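Local coordinates for protein putative chorismate mutase (PDB 2GBB) that catalyses the Claisen rearrangement of chorismate to prephenate as a secreted, all-helical chorismate mutase, at residues E32-I35 against Q36-K39; A64-N67 against A68-I72. All blocks are in the same frame, centred on the assembly; numbering follows the deposited sequence.

Interaction 1 (E32-I35 against Q36-K39)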
loop_
_atom_site.group_PDB
_atom_site.type_symbol
_atom_site.label_atom_id
_atom_site.label_comp_id
_atom_site.label_asym_id
_atom_site.label_seq_id
_atom_site.Cartn_x
_atom_site.Cartn_y
_atom_site.Cartn_z
ATOM N N GLU A 32 -1.707 9.302 -0.660
ATOM C CA GLU A 32 -2.888 10.151 -0.566
ATOM C C GLU A 32 -2.533 11.631 -0.565
ATOM O O GLU A 32 -1.732 12.112 0.235
ATOM C CB GLU A 32 -3.702 9.833 0.687
ATOM C CG GLU A 32 -5.077 10.560 0.702
ATOM C CD GLU A 32 -5.929 10.119 1.890
ATOM O OE1 GLU A 32 -6.436 8.954 1.879
ATOM O OE2 GLU A 32 -6.081 10.921 2.823
ATOM N N ASP A 33 -3.118 12.356 -1.497
ATOM C CA ASP A 33 -2.820 13.775 -1.667
ATOM C C ASP A 33 -4.166 14.407 -2.027
ATOM O O ASP A 33 -4.586 14.328 -3.183
ATOM C CB ASP A 33 -1.777 13.956 -2.772
ATOM C CG ASP A 33 -1.602 15.447 -3.194
ATOM O OD1 ASP A 33 -2.250 16.313 -2.597
ATOM O OD2 ASP A 33 -0.864 15.739 -4.149
ATOM N N ARG A 34 -4.840 14.966 -1.012
ATOM C CA ARG A 34 -6.190 15.488 -1.109
ATOM C C ARG A 34 -6.323 16.696 -1.987
ATOM O O ARG A 34 -7.371 16.907 -2.606
ATOM C CB ARG A 34 -6.742 15.839 0.272
ATOM C CG ARG A 34 -7.162 14.571 1.015
ATOM C CD ARG A 34 -7.576 14.801 2.468
ATOM N NE ARG A 34 -8.266 13.571 2.895
ATOM C CZ ARG A 34 -9.195 13.487 3.842
ATOM N NH1 ARG A 34 -9.561 14.541 4.558
ATOM N NH2 ARG A 34 -9.766 12.318 4.076
ATOM N N ILE A 35 -5.252 17.484 -2.065
ATOM C CA ILE A 35 -5.246 18.588 -3.003
ATOM C C ILE A 35 -5.416 18.071 -4.406
ATOM O O ILE A 35 -6.268 18.577 -5.172
ATOM C CB ILE A 35 -3.969 19.435 -2.874
ATOM C CG1 ILE A 35 -3.804 19.973 -1.422
ATOM C CG2 ILE A 35 -3.990 20.636 -3.915
ATOM C CD1 ILE A 35 -5.052 20.709 -0.833
ATOM N N GLN A 36 -4.579 17.090 -4.768
ATOM C CA GLN A 36 -4.669 16.480 -6.113
ATOM C C GLN A 36 -6.066 15.829 -6.326
ATOM O O GLN A 36 -6.640 15.893 -7.421
ATOM C CB GLN A 36 -3.565 15.410 -6.288
ATOM C CG GLN A 36 -3.588 14.646 -7.674
ATOM C CD GLN A 36 -3.448 15.552 -8.925
ATOM O OE1 GLN A 36 -2.893 16.755 -8.772
ATOM N NE2 GLN A 36 -3.828 15.137 -10.024
ATOM N N GLU A 37 -6.598 15.192 -5.301
ATOM C CA GLU A 37 -7.919 14.520 -5.441
ATOM C C GLU A 37 -9.027 15.537 -5.683
ATOM O O GLU A 37 -9.836 15.353 -6.572
ATOM C CB GLU A 37 -8.220 13.651 -4.216
ATOM C CG GLU A 37 -7.171 12.551 -4.005
ATOM C CD GLU A 37 -7.437 11.740 -2.741
ATOM O OE1 GLU A 37 -8.435 12.045 -2.007
ATOM O OE2 GLU A 37 -6.663 10.779 -2.477
ATOM N N GLU A 38 -9.052 16.639 -4.936
ATOM C CA GLU A 38 -10.091 17.670 -5.198
ATOM C C GLU A 38 -9.981 18.253 -6.609
ATOM O O GLU A 38 -10.991 18.588 -7.270
ATOM C CB GLU A 38 -10.033 18.813 -4.151
ATOM C CG GLU A 38 -10.276 18.334 -2.747
ATOM C CD GLU A 38 -11.703 17.781 -2.598
ATOM O OE1 GLU A 38 -12.670 18.546 -2.763
ATOM O OE2 GLU A 38 -11.858 16.592 -2.303
ATOM N N LYS A 39 -8.742 18.400 -7.070
ATOM C CA LYS A 39 -8.476 18.925 -8.408
ATOM C C LYS A 39 -9.071 17.973 -9.484
ATOM O O LYS A 39 -9.743 18.400 -10.408
ATOM C CB LYS A 39 -6.947 19.128 -8.556
ATOM C CG LYS A 39 -6.507 19.805 -9.816
ATOM C CD LYS A 39 -4.975 19.670 -10.037
ATOM C CE LYS A 39 -4.726 19.950 -11.554
ATOM N NZ LYS A 39 -3.391 20.583 -11.768
HETATM O O HOH W 1 -4.401 10.922 -3.587
#

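Interaction 2 (A64-N67 against A68-I72)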
loop_
_atom_site.group_PDB
_atom_site.type_symbol
_atom_site.label_atom_id
_atom_site.label_comp_id
_atom_site.label_asym_id
_atom_site.label_seq_id
_atom_site.Cartn_x
_atom_site.Cartn_y
_atom_site.Cartn_z
ATOM N N ALA A 64 -14.691 6.637 -6.462
ATOM C CA ALA A 64 -14.424 5.189 -6.664
ATOM C C ALA A 64 -13.171 4.947 -7.513
ATOM O O ALA A 64 -12.331 4.041 -7.227
ATOM C CB ALA A 64 -15.662 4.468 -7.289
ATOM N N GLN A 65 -13.002 5.770 -8.551
ATOM C CA GLN A 65 -11.843 5.582 -9.403
ATOM C C GLN A 65 -10.545 5.946 -8.651
ATOM O O GLN A 65 -9.518 5.287 -8.834
ATOM C CB GLN A 65 -11.950 6.435 -10.677
ATOM C CG GLN A 65 -12.930 5.838 -11.666
ATOM C CD GLN A 65 -12.915 6.577 -12.954
ATOM O OE1 GLN A 65 -12.318 6.121 -13.928
ATOM N NE2 GLN A 65 -13.560 7.745 -12.976
ATOM N N ILE A 66 -10.590 7.014 -7.875
ATOM C CA ILE A 66 -9.437 7.469 -7.090
ATOM C C ILE A 66 -9.072 6.452 -6.016
ATOM O O ILE A 66 -7.904 6.169 -5.852
ATOM C CB ILE A 66 -9.703 8.867 -6.483
ATOM C CG1 ILE A 66 -9.511 9.968 -7.557
ATOM C CG2 ILE A 66 -8.907 9.127 -5.167
ATOM C CD1 ILE A 66 -10.331 11.200 -7.259
ATOM N N ASN A 67 -10.052 5.907 -5.285
ATOM C CA ASN A 67 -9.821 4.750 -4.399
ATOM C C ASN A 67 -9.142 3.541 -5.048
ATOM O O ASN A 67 -8.187 2.977 -4.486
ATOM C CB ASN A 67 -11.125 4.343 -3.683
ATOM C CG ASN A 67 -11.518 5.375 -2.638
ATOM O OD1 ASN A 67 -10.697 6.221 -2.298
ATOM N ND2 ASN A 67 -12.750 5.344 -2.167
ATOM N N ALA A 68 -9.630 3.123 -6.203
ATOM C CA ALA A 68 -8.997 2.031 -6.906
ATOM C C ALA A 68 -7.555 2.343 -7.268
ATOM O O ALA A 68 -6.694 1.505 -7.139
ATOM C CB ALA A 68 -9.784 1.641 -8.195
ATOM N N ALA A 69 -7.309 3.546 -7.767
ATOM C CA ALA A 69 -6.011 4.012 -8.086
ATOM C C ALA A 69 -5.092 4.029 -6.841
ATOM O O ALA A 69 -3.986 3.506 -6.901
ATOM C CB ALA A 69 -6.136 5.404 -8.681
ATOM N N LYS A 70 -5.541 4.618 -5.728
ATOM C CA LYS A 70 -4.758 4.547 -4.490
ATOM C C LYS A 70 -4.507 3.108 -4.044
ATOM O O LYS A 70 -3.375 2.758 -3.635
ATOM C CB LYS A 70 -5.390 5.384 -3.378
ATOM C CG LYS A 70 -5.422 6.899 -3.700
ATOM C CD LYS A 70 -5.780 7.707 -2.410
ATOM C CE LYS A 70 -7.124 7.362 -1.851
ATOM N NZ LYS A 70 -7.539 8.474 -1.002
ATOM N N ALA A 71 -5.538 2.262 -4.140
ATOM C CA ALA A 71 -5.379 0.864 -3.741
ATOM C C ALA A 71 -4.193 0.240 -4.526
ATOM O O ALA A 71 -3.302 -0.402 -3.969
ATOM C CB ALA A 71 -6.709 0.085 -3.946
ATOM N N ILE A 72 -4.161 0.476 -5.825
ATOM C CA ILE A 72 -3.108 -0.039 -6.689
ATOM C C ILE A 72 -1.734 0.466 -6.269
ATOM O O ILE A 72 -0.749 -0.316 -6.162
ATOM C CB ILE A 72 -3.385 0.377 -8.135
ATOM C CG1 ILE A 72 -4.560 -0.444 -8.701
ATOM C CG2 ILE A 72 -2.100 0.260 -8.957
ATOM C CD1 ILE A 72 -4.994 -0.024 -10.109
#

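Interaction 1 (E32-I35 against Q36-K39)
Glu37 N donates to Asp33 O at 3.0 Å, the first backbone bond of the helix that starts here; Glu38 N to Arg34 O (2.9 Å) and Lys39 N to Ile35 O continue the ladder. Asp33 is the N-cap. Its CG stands anti to the backbone N (chi1 169°), which carries the carboxylate forward to the open N-H at the start of the helix, where OD1 takes the N-H of Gln36 in a weak but nearly straight capping bond of 3.3 Å (173° at the hydrogen). The other carboxylate oxygen, OD2, rests against Gln36 CB. One water joins the cap residue to the first turn: it accepts from Asp33 N at 2.8 Å and lies a short 2.5 Å from Glu37 OE2.

Glu37 runs out extended, back along the first turn. Its CG passes 3.2 Å from Asp33 O, and OE2 ends near Glu32 CG (3.6 Å), the two carboxylate planes turned 61° apart. Such closeness of two acids, Glu32 OE1 and Glu37 OE2 being 4.7 Å apart, is probably eased by Lys70, which makes salt bridges to both. On the outer side, Arg34 NE reaches back to Glu32 OE2 in a weak, salt-bridging hydrogen bond, while the Arg34 chain crosses that of Glu37 at a slant, CG being its nearest atom to OE1.

Asp33 probably belongs to the substrate-binding site, as in a near-identical protein, which would place the start of the helix beside the active site; a bound citrate, probably from the crystallisation liquor, lies near Glu37. The turn forms the N-terminal end of helix 34-50, at the protein surface. Glu37 packs on Ile66 and Glu32 on Tyr74, both of helix 55-82, while Glu32 also packs on His28 of the second subunit.

Interaction 2 (A64-N67 against A68-I72)
Asn67 and Lys70 lie side by side and point the same way from one face of the helix, with Asn67 OD1 3.8 Å from Lys70 CE. The lysine leaves its backbone with CG anti to the carbonyl carbon (chi1 -64°), so that CG passes 3.4 Å from Ile66 O, and a bend at chi3 then brings CE over the outer ends of both earlier side chains. Ile66 meets it at a slant, its CG2 branch 4.2 Å from Lys70 CE. The touching part of the lysine is thus its aliphatic end, while NZ goes on to salt bridges with Glu37 and Glu32, outside this turn.

Beneath these side chains the main chain is regular alpha helix. Lys70 N to Ile66 O (2.8 Å, 173° at the hydrogen) and Ala71 N to Asn67 O (2.8 Å) join the same turns as the side chains, and Ala68 and Ala69 bond back to Ala64 and Gln65 likewise. The alanines add only methyls: Ala69 CB sits 3.4 Å from both Gln65 O and Ile66 O. On the face that carries the Ala68 methyl, Leu14 of helix 7-14 and Ile146 of helix 140-150 pack against it. From the second subunit, Leu81 packs on Asn67, Lys70 and Ala71.

Ala69 to Ile72 probably bind substrate, as in a near-identical protein, and the bound citrate lies beside Ala69. Two carboxylates from helix 34-50 and the loop before it grip the buried ammonium, and these ion pairs at NZ, with Ile66 and Asn67 against CE, would limit how far the lysine chain can swing.

Overall arrangement
Followed from the N terminus, interaction 1 comes first, where the loop after helix 17-26 turns into helix 34-50; interaction 2 follows in the middle of the next helix, 55-82. Each is a local turn that closes no large loop, and the two stand in series, neither nested nor crossing. They meet in space, their centres about 12 Å apart: Lys70 NZ lies 2.9 Å from Glu37 OE2 and 3.1 Å from Glu32 OE1, and Ile66 CG2 packs on Glu37 CD. One helix start is thereby tied to the long helix beside it, at a largely buried turn. Both contacts also touch the second subunit and contribute residues to the probable substrate site.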